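Local coordinates for protein caspase-3 (Porites astreoides, PDB 6WI4) that probably cleaves proteins after aspartate residues as a cysteine protease of the caspase family, in coral apoptosis, at residues V15-K20 with A63-I68; E144-Y149 with M221-L226; R192-V197 with R213-V218. One frame throughout, in Å; residues are numbered along the deposited sequence.

Contact 1 (V15-K20 with A63-I68)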
loop_
_atom_site.group_PDB
_atom_site.type_symbol
_atom_site.label_atom_id
_atom_site.label_comp_id
_atom_site.label_asym_id
_atom_site.label_seq_id
_atom_site.Cartn_x
_atom_site.Cartn_y
_atom_site.Cartn_z
ATOM N N VAL A 15 5.305 -1.876 7.857
ATOM C CA VAL A 15 5.537 -3.203 7.293
ATOM C C VAL A 15 5.530 -3.128 5.770
ATOM O O VAL A 15 4.653 -2.494 5.172
ATOM C CB VAL A 15 4.463 -4.192 7.779
ATOM C CG1 VAL A 15 4.615 -5.533 7.063
ATOM C CG2 VAL A 15 4.524 -4.347 9.292
ATOM N N ILE A 16 6.493 -3.797 5.134
ATOM C CA ILE A 16 6.500 -4.016 3.686
ATOM C C ILE A 16 6.575 -5.508 3.438
ATOM O O ILE A 16 7.552 -6.154 3.837
ATOM C CB ILE A 16 7.682 -3.319 2.996
ATOM C CG1 ILE A 16 7.651 -1.819 3.260
ATOM C CG2 ILE A 16 7.673 -3.621 1.496
ATOM C CD1 ILE A 16 8.953 -1.140 2.838
ATOM N N ILE A 17 5.575 -6.050 2.752
ATOM C CA ILE A 17 5.583 -7.435 2.305
ATOM C C ILE A 17 5.742 -7.421 0.793
ATOM O O ILE A 17 4.916 -6.851 0.078
ATOM C CB ILE A 17 4.319 -8.180 2.750
ATOM C CG1 ILE A 17 4.303 -8.275 4.285
ATOM C CG2 ILE A 17 4.291 -9.571 2.127
ATOM C CD1 ILE A 17 2.979 -8.732 4.867
ATOM N N ASN A 18 6.823 -8.025 0.312
ATOM C CA ASN A 18 7.239 -7.948 -1.084
ATOM C C ASN A 18 7.193 -9.352 -1.679
ATOM O O ASN A 18 8.109 -10.150 -1.452
ATOM C CB ASN A 18 8.644 -7.361 -1.159
ATOM C CG ASN A 18 9.170 -7.293 -2.565
ATOM O OD1 ASN A 18 8.558 -6.675 -3.433
ATOM N ND2 ASN A 18 10.317 -7.936 -2.806
ATOM N N ASN A 19 6.148 -9.665 -2.445
ATOM C CA ASN A 19 5.997 -11.000 -3.020
ATOM C C ASN A 19 6.381 -10.970 -4.497
ATOM O O ASN A 19 5.688 -10.369 -5.328
ATOM C CB ASN A 19 4.580 -11.522 -2.787
ATOM C CG ASN A 19 4.399 -12.067 -1.382
ATOM O OD1 ASN A 19 5.356 -12.136 -0.603
ATOM N ND2 ASN A 19 3.169 -12.451 -1.042
ATOM N N LYS A 20 7.496 -11.621 -4.826
ATOM C CA LYS A 20 8.012 -11.648 -6.186
ATOM C C LYS A 20 7.786 -12.977 -6.883
ATOM O O LYS A 20 7.367 -12.993 -8.038
ATOM C CB LYS A 20 9.515 -11.333 -6.194
ATOM C CG LYS A 20 10.099 -11.236 -7.596
ATOM C CD LYS A 20 11.588 -10.896 -7.557
ATOM N N ALA A 63 -0.118 -17.905 5.388
ATOM C CA ALA A 63 0.024 -18.117 6.822
ATOM C C ALA A 63 1.048 -17.161 7.415
ATOM O O ALA A 63 0.861 -16.646 8.525
ATOM C CB ALA A 63 0.412 -19.567 7.100
ATOM N N GLU A 64 2.121 -16.890 6.673
ATOM C CA GLU A 64 3.134 -15.962 7.157
ATOM C C GLU A 64 2.617 -14.532 7.172
ATOM O O GLU A 64 2.926 -13.775 8.099
ATOM C CB GLU A 64 4.389 -16.079 6.306
ATOM C CG GLU A 64 5.130 -17.389 6.584
ATOM C CD GLU A 64 6.224 -17.687 5.595
ATOM O OE1 GLU A 64 6.125 -17.261 4.422
ATOM O OE2 GLU A 64 7.188 -18.382 5.992
ATOM N N ILE A 65 1.820 -14.148 6.168
ATOM C CA ILE A 65 1.205 -12.822 6.178
ATOM C C ILE A 65 0.309 -12.675 7.402
ATOM O O ILE A 65 0.360 -11.665 8.114
ATOM C CB ILE A 65 0.429 -12.575 4.867
ATOM C CG1 ILE A 65 1.388 -12.522 3.678
ATOM C CG2 ILE A 65 -0.346 -11.273 4.949
ATOM C CD1 ILE A 65 0.685 -12.527 2.334
ATOM N N ARG A 66 -0.504 -13.698 7.678
ATOM C CA ARG A 66 -1.372 -13.654 8.850
ATOM C C ARG A 66 -0.553 -13.589 10.136
ATOM O O ARG A 66 -0.911 -12.861 11.071
ATOM C CB ARG A 66 -2.304 -14.870 8.858
ATOM C CG ARG A 66 -3.336 -14.878 7.725
ATOM C CD ARG A 66 -4.477 -15.847 8.013
ATOM N NE ARG A 66 -5.540 -15.719 7.016
ATOM C CZ ARG A 66 -5.655 -16.503 5.952
ATOM N NH1 ARG A 66 -6.644 -16.315 5.088
ATOM N NH2 ARG A 66 -4.781 -17.480 5.757
ATOM N N ARG A 67 0.571 -14.311 10.188
ATOM C CA ARG A 67 1.429 -14.242 11.368
ATOM C C ARG A 67 1.960 -12.828 11.573
ATOM O O ARG A 67 1.947 -12.307 12.698
ATOM C CB ARG A 67 2.584 -15.239 11.243
ATOM C CG ARG A 67 3.618 -15.130 12.378
ATOM C CD ARG A 67 4.839 -16.040 12.159
ATOM N NE ARG A 67 5.918 -15.709 13.094
ATOM C CZ ARG A 67 6.968 -16.486 13.369
ATOM N NH1 ARG A 67 7.891 -16.065 14.227
ATOM N NH2 ARG A 67 7.114 -17.671 12.782
ATOM N N ILE A 68 2.413 -12.182 10.494
ATOM C CA ILE A 68 2.925 -10.819 10.604
ATOM C C ILE A 68 1.836 -9.881 11.113
ATOM O O ILE A 68 2.063 -9.067 12.016
ATOM C CB ILE A 68 3.489 -10.346 9.254
ATOM C CG1 ILE A 68 4.740 -11.147 8.896
ATOM C CG2 ILE A 68 3.858 -8.879 9.323
ATOM C CD1 ILE A 68 5.088 -11.091 7.420
#
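In the beta-alpha-beta crossover that joins strand 53-58 to strand 83-88, helix 62-73 sets Ile-65 and Ile-68 against Val-15 and Ile-17 of strand 13-18, the strand lying between those two in the sheet. The helix runs almost exactly counter to the strand, 177° between the two short axes, which pass 11.0 Å apart at their closest. Side chains alone span the gap, nearly all of them aliphatic. Ile-17 gives up the most surface. Its CG1 branch stands anti to the carbonyl carbon (chi1 -65°) and the chain then runs straight out, carrying CD1 to the helix. There it meets Ile-68 CD1 tip to tip at 4.1 Å, while Ile-65 CG2 approaches the same Ile-17 CD1 from another angle at 4.2 Å. This end methyl, CD1, is therefore shared by residues almost one helical turn apart. Ile-68 uses its other branch on Val-15: CG2 lies 4.1 Å from Val-15 CG1, the two chains crossing at a slant. Past the strand end, Asn-19 takes over, its ND2 lying 4.2 Å from Ile-65 CD1. That amide is held by polar partners elsewhere, OD1 by the backbone N of Gln-60 and ND2 by Tyr-97 O, and its touch on the isoleucine methyl is plain van der Waals contact. Gln-60 also touches Ile-17, Ile-65 and Ile-68, closing the packing from the loop that leads into the helix. A helix laid antiparallel over a parallel strand, with branched aliphatic side chains filling the interface, is the layering typical of the alpha/beta caspase fold.

Contact 2 (E144-Y149 with M221-L226)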
loop_
_atom_site.group_PDB
_atom_site.type_symbol
_atom_site.label_atom_id
_atom_site.label_comp_id
_atom_site.label_asym_id
_atom_site.label_seq_id
_atom_site.Cartn_x
_atom_site.Cartn_y
_atom_site.Cartn_z
ATOM N N GLU A 144 -13.655 1.228 13.243
ATOM C CA GLU A 144 -13.283 1.347 11.838
ATOM C C GLU A 144 -12.752 2.726 11.475
ATOM O O GLU A 144 -12.395 2.936 10.315
ATOM C CB GLU A 144 -14.476 1.016 10.925
ATOM C CG GLU A 144 -14.968 -0.433 11.003
ATOM C CD GLU A 144 -14.073 -1.423 10.276
ATOM O OE1 GLU A 144 -13.124 -0.988 9.591
ATOM O OE2 GLU A 144 -14.332 -2.647 10.372
ATOM N N ALA A 145 -12.692 3.670 12.410
ATOM C CA ALA A 145 -12.200 4.995 12.066
ATOM C C ALA A 145 -10.674 5.025 11.943
ATOM O O ALA A 145 -9.950 4.180 12.483
ATOM C CB ALA A 145 -12.645 6.031 13.104
ATOM N N ASP A 146 -10.192 6.030 11.207
ATOM C CA ASP A 146 -8.781 6.400 11.111
ATOM C C ASP A 146 -7.967 5.422 10.273
ATOM O O ASP A 146 -6.734 5.469 10.293
ATOM C CB ASP A 146 -8.141 6.579 12.498
ATOM C CG ASP A 146 -8.951 7.493 13.395
ATOM O OD1 ASP A 146 -9.317 8.600 12.941
ATOM O OD2 ASP A 146 -9.232 7.100 14.542
ATOM N N PHE A 147 -8.626 4.571 9.498
ATOM C CA PHE A 147 -7.983 3.811 8.434
ATOM C C PHE A 147 -7.966 4.621 7.145
ATOM O O PHE A 147 -8.901 5.370 6.848
ATOM C CB PHE A 147 -8.717 2.500 8.152
ATOM C CG PHE A 147 -8.542 1.434 9.197
ATOM C CD1 PHE A 147 -9.377 1.381 10.297
ATOM C CD2 PHE A 147 -7.565 0.464 9.045
ATOM C CE1 PHE A 147 -9.239 0.393 11.238
ATOM C CE2 PHE A 147 -7.418 -0.530 9.980
ATOM C CZ PHE A 147 -8.250 -0.568 11.082
ATOM N N VAL A 148 -6.911 4.434 6.358
ATOM C CA VAL A 148 -6.885 4.915 4.981
ATOM C C VAL A 148 -6.237 3.830 4.135
ATOM O O VAL A 148 -5.214 3.258 4.525
ATOM C CB VAL A 148 -6.168 6.276 4.842
ATOM C CG1 VAL A 148 -4.733 6.244 5.380
ATOM C CG2 VAL A 148 -6.211 6.741 3.403
ATOM N N TYR A 149 -6.871 3.494 3.013
ATOM C CA TYR A 149 -6.440 2.388 2.167
ATOM C C TYR A 149 -6.098 2.972 0.808
ATOM O O TYR A 149 -6.989 3.439 0.085
ATOM C CB TYR A 149 -7.521 1.311 2.052
ATOM C CG TYR A 149 -8.135 0.863 3.368
ATOM C CD1 TYR A 149 -9.254 1.501 3.878
ATOM C CD2 TYR A 149 -7.605 -0.204 4.088
ATOM C CE1 TYR A 149 -9.842 1.089 5.072
ATOM C CE2 TYR A 149 -8.184 -0.607 5.289
ATOM C CZ TYR A 149 -9.302 0.035 5.766
ATOM O OH TYR A 149 -9.901 -0.363 6.950
ATOM N N MET A 221 -11.247 6.431 5.765
ATOM C CA MET A 221 -12.023 6.594 6.986
ATOM C C MET A 221 -11.326 7.553 7.949
ATOM O O MET A 221 -11.582 7.519 9.157
ATOM C CB MET A 221 -12.265 5.236 7.655
ATOM C CG MET A 221 -13.265 4.348 6.905
ATOM S SD MET A 221 -12.595 3.721 5.344
ATOM C CE MET A 221 -13.560 2.222 5.137
ATOM N N LEU A 222 -10.468 8.429 7.429
ATOM C CA LEU A 222 -9.795 9.402 8.283
ATOM C C LEU A 222 -10.779 10.449 8.802
ATOM O O LEU A 222 -11.760 10.802 8.140
ATOM C CB LEU A 222 -8.662 10.080 7.519
ATOM C CG LEU A 222 -7.565 9.157 6.976
ATOM C CD1 LEU A 222 -6.537 10.002 6.240
ATOM C CD2 LEU A 222 -6.910 8.358 8.089
ATOM N N ARG A 223 -10.514 10.925 10.019
ATOM C CA ARG A 223 -11.307 11.964 10.672
ATOM C C ARG A 223 -10.560 13.280 10.811
ATOM O O ARG A 223 -11.156 14.274 11.258
ATOM C CB ARG A 223 -11.730 11.498 12.071
ATOM C CG ARG A 223 -12.582 10.261 12.111
ATOM C CD ARG A 223 -12.805 9.851 13.577
ATOM N NE ARG A 223 -11.532 9.579 14.231
ATOM C CZ ARG A 223 -11.030 10.242 15.270
ATOM N NH1 ARG A 223 -9.840 9.893 15.743
ATOM N NH2 ARG A 223 -11.691 11.244 15.840
ATOM N N LYS A 224 -9.268 13.296 10.494
ATOM C CA LYS A 224 -8.421 14.474 10.548
ATOM C C LYS A 224 -7.513 14.456 9.328
ATOM O O LYS A 224 -7.390 13.435 8.647
ATOM C CB LYS A 224 -7.582 14.498 11.836
ATOM C CG LYS A 224 -8.384 14.349 13.118
ATOM C CD LYS A 224 -7.469 14.292 14.338
ATOM C CE LYS A 224 -8.263 14.046 15.599
ATOM N NZ LYS A 224 -7.365 13.855 16.779
ATOM N N GLU A 225 -6.857 15.588 9.066
ATOM C CA GLU A 225 -5.776 15.604 8.088
ATOM C C GLU A 225 -4.564 14.871 8.652
ATOM O O GLU A 225 -4.248 14.979 9.844
ATOM C CB GLU A 225 -5.402 17.038 7.712
ATOM C CG GLU A 225 -6.226 17.607 6.572
ATOM C CD GLU A 225 -7.582 18.088 7.028
ATOM O OE1 GLU A 225 -7.633 19.114 7.737
ATOM O OE2 GLU A 225 -8.593 17.437 6.681
ATOM N N LEU A 226 -3.895 14.110 7.798
ATOM C CA LEU A 226 -2.686 13.384 8.177
ATOM C C LEU A 226 -1.507 14.110 7.540
ATOM O O LEU A 226 -1.242 13.956 6.348
ATOM C CB LEU A 226 -2.752 11.925 7.737
ATOM C CG LEU A 226 -1.816 10.903 8.394
ATOM C CD1 LEU A 226 -2.180 9.502 7.926
ATOM C CD2 LEU A 226 -0.359 11.191 8.118
#
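Asp-146, in a left-handed backbone conformation (phi 74°), is gripped by Arg-223 side-on, yet the carboxylate and guanidinium planes stand 65° apart instead of lying flat together. Arg-223 NE gives its hydrogen to Asp-146 OD1 at 2.7 Å, and Arg-223 NH1 reaches Asp-146 OD2 at 3.1 Å, both on the syn side of the carboxylate. A bend at chi3 (-60°) folds the arginine back to the acid, its CD passing 3.9 Å from Ala-145 CB. The hydroxyl of Tyr-4 is hydrogen-bonded both to Asp-146 OD1 and to the backbone N of Arg-223, tying the two segments together again. Backbone pairing runs alongside: Met-221 N meets Phe-147 O almost head-on at 2.8 Å, and Asp-146 N reaches Met-221 O from above the carbonyl plane. Just past the end of strand 217-220, these bonds prolong its antiparallel pairing with strand 147-151 at the edge of the caspase central sheet, but irregularly, Met-221 O being taken by Asp-146 N and not by Phe-147 N. Further along the strand, Leu-222 CG lies 3.8 Å from Val-148 CB, with Ile-186 also against the leucine. Met-221, bent at chi2, turns its sulfur to the edge of the Tyr-149 ring, in the ring plane: a Met-aromatic contact with SD 3.8 Å from CE1.

Contact 3 (R192-V197 with R213-V218)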
loop_
_atom_site.group_PDB
_atom_site.type_symbol
_atom_site.label_atom_id
_atom_site.label_comp_id
_atom_site.label_asym_id
_atom_site.label_seq_id
_atom_site.Cartn_x
_atom_site.Cartn_y
_atom_site.Cartn_z
ATOM N N ARG A 192 -2.558 13.724 -5.867
ATOM C CA ARG A 192 -1.504 13.987 -6.840
ATOM C C ARG A 192 -0.926 12.694 -7.395
ATOM O O ARG A 192 -0.520 12.645 -8.564
ATOM C CB ARG A 192 -0.424 14.847 -6.196
ATOM C CG ARG A 192 -0.819 16.327 -6.218
ATOM C CD ARG A 192 -0.338 17.092 -5.023
ATOM N NE ARG A 192 -0.884 18.449 -5.054
ATOM C CZ ARG A 192 -2.093 18.773 -4.603
ATOM N NH1 ARG A 192 -2.883 17.839 -4.080
ATOM N NH2 ARG A 192 -2.517 20.030 -4.670
ATOM N N VAL A 193 -0.881 11.638 -6.580
ATOM C CA VAL A 193 -0.434 10.345 -7.086
ATOM C C VAL A 193 -1.369 9.861 -8.185
ATOM O O VAL A 193 -0.932 9.398 -9.245
ATOM C CB VAL A 193 -0.341 9.325 -5.939
ATOM C CG1 VAL A 193 -0.131 7.902 -6.493
ATOM C CG2 VAL A 193 0.806 9.692 -5.009
ATOM N N ASN A 194 -2.674 9.972 -7.950
ATOM C CA ASN A 194 -3.630 9.562 -8.972
ATOM C C ASN A 194 -3.508 10.406 -10.235
ATOM O O ASN A 194 -3.620 9.881 -11.350
ATOM C CB ASN A 194 -5.048 9.638 -8.428
ATOM C CG ASN A 194 -6.065 9.108 -9.419
ATOM O OD1 ASN A 194 -5.744 8.301 -10.301
ATOM N ND2 ASN A 194 -7.293 9.584 -9.299
ATOM N N ALA A 195 -3.299 11.720 -10.087
ATOM C CA ALA A 195 -3.099 12.564 -11.266
ATOM C C ALA A 195 -1.937 12.057 -12.104
ATOM O O ALA A 195 -2.008 12.049 -13.339
ATOM C CB ALA A 195 -2.861 14.013 -10.845
ATOM N N MET A 196 -0.872 11.607 -11.444
ATOM C CA MET A 196 0.304 11.097 -12.144
ATOM C C MET A 196 0.040 9.721 -12.751
ATOM O O MET A 196 0.353 9.482 -13.923
ATOM C CB MET A 196 1.482 11.062 -11.169
ATOM C CG MET A 196 2.821 10.712 -11.772
ATOM S SD MET A 196 4.125 10.989 -10.543
ATOM C CE MET A 196 3.844 12.692 -10.092
ATOM N N VAL A 197 -0.546 8.801 -11.975
ATOM C CA VAL A 197 -0.847 7.468 -12.500
ATOM C C VAL A 197 -1.749 7.562 -13.722
ATOM O O VAL A 197 -1.604 6.793 -14.682
ATOM C CB VAL A 197 -1.469 6.587 -11.396
ATOM C CG1 VAL A 197 -2.037 5.311 -11.984
ATOM C CG2 VAL A 197 -0.416 6.254 -10.330
ATOM N N ARG A 213 -4.441 1.962 -19.583
ATOM C CA ARG A 213 -4.388 3.087 -18.652
ATOM C C ARG A 213 -4.596 2.610 -17.217
ATOM O O ARG A 213 -4.867 1.435 -16.959
ATOM C CB ARG A 213 -5.441 4.134 -19.028
ATOM C CG ARG A 213 -5.496 4.434 -20.531
ATOM C CD ARG A 213 -4.190 5.042 -21.041
ATOM N NE ARG A 213 -3.858 6.248 -20.304
ATOM C CZ ARG A 213 -4.418 7.439 -20.498
ATOM N NH1 ARG A 213 -4.063 8.456 -19.732
ATOM N NH2 ARG A 213 -5.328 7.620 -21.455
ATOM N N GLN A 214 -4.484 3.552 -16.280
ATOM C CA GLN A 214 -4.691 3.234 -14.872
ATOM C C GLN A 214 -5.111 4.481 -14.108
ATOM O O GLN A 214 -4.741 5.601 -14.457
ATOM C CB GLN A 214 -3.420 2.638 -14.259
ATOM C CG GLN A 214 -3.599 2.025 -12.882
ATOM C CD GLN A 214 -2.390 1.209 -12.489
ATOM O OE1 GLN A 214 -1.845 0.463 -13.308
ATOM N NE2 GLN A 214 -1.950 1.350 -11.238
ATOM N N VAL A 215 -5.897 4.252 -13.052
ATOM C CA VAL A 215 -6.372 5.266 -12.119
ATOM C C VAL A 215 -6.203 4.659 -10.740
ATOM O O VAL A 215 -6.607 3.512 -10.534
ATOM C CB VAL A 215 -7.858 5.599 -12.379
ATOM C CG1 VAL A 215 -8.446 6.437 -11.282
ATOM C CG2 VAL A 215 -8.025 6.282 -13.732
ATOM N N SER A 216 -5.579 5.385 -9.812
ATOM C CA SER A 216 -5.462 4.858 -8.454
ATOM C C SER A 216 -6.623 5.376 -7.614
ATOM O O SER A 216 -7.328 6.313 -7.998
ATOM C CB SER A 216 -4.117 5.227 -7.819
ATOM O OG SER A 216 -3.882 6.626 -7.820
ATOM N N SER A 217 -6.860 4.724 -6.479
ATOM C CA SER A 217 -8.025 5.067 -5.676
ATOM C C SER A 217 -7.667 5.031 -4.201
ATOM O O SER A 217 -6.859 4.208 -3.769
ATOM C CB SER A 217 -9.201 4.124 -5.968
ATOM O OG SER A 217 -8.878 2.772 -5.699
ATOM N N VAL A 218 -8.261 5.931 -3.425
ATOM C CA VAL A 218 -8.039 5.955 -1.988
ATOM C C VAL A 218 -9.378 5.769 -1.298
ATOM O O VAL A 218 -10.374 6.391 -1.687
ATOM C CB VAL A 218 -7.329 7.247 -1.531
ATOM C CG1 VAL A 218 -8.049 8.514 -1.967
ATOM C CG2 VAL A 218 -7.153 7.238 -0.021
HETATM O O HOH W 1 -3.206 6.084 -16.981
#
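With its CG anti to the backbone N (chi1 -175°), Asn-194 extends its amide from the helix toward the backbone of Ser-216, while Ser-216 turns OG between its own N and carbonyl carbon (chi1 56°), against the base of the asparagine. Ser-216 N donates to Asn-194 OD1 over 3.0 Å, approaching from well above the plane of the amide, 57° out of it. Ser-216 OG in turn sits 3.3 Å from Asn-194 CB. The same amide oxygen, Asn-194 OD1, also has Val-215 CG1 at 3.4 Å. Nearly one turn further along the helix, Val-197 crosses Gln-214 at a slant, CG1 lying 3.7 Å from Gln-214 CG. The glutamine is extended past this methyl and its amide is fixed at both ends, OE1 by Trp-160 N and NE2 by Ser-152 O. A water bridges the last part of the contact: it accepts from Gln-214 N at 2.9 Å and is hydrogen-bonded to Val-197 O, at the C-terminal end of the helix, also at 2.9 Å. Side-chain and water-mediated bonds thus close the base of the long loop between helix 186-197 and strand 217-220. In caspases this loop, usually called L4, borders the substrate groove, and its return from the last long helix into the edge strand is a feature of the caspase fold.

How the contacts relate
All three contacts involve the same mixed sheet, contact 1 at an inner strand and contacts 2 and 3 beside one of its edge strands, 217-220. Contact 1 is wholly buried and almost entirely aliphatic; it lies on the opposite side of the chain's centre from contact 3, their nearest atoms about 15 Å apart. Contact 2, the most exposed, relies on a salt bridge and backbone pairing. Contact 3 is largely buried yet mixed, with an asparagine amide and a water bonded to backbone atoms beside valine packing. Contacts 2 and 3 meet where Val-148 CG2 touches Val-218 CG2 at 3.6 Å; helix 186-197, one partner of contact 3, also touches contact 2 through Ile-186.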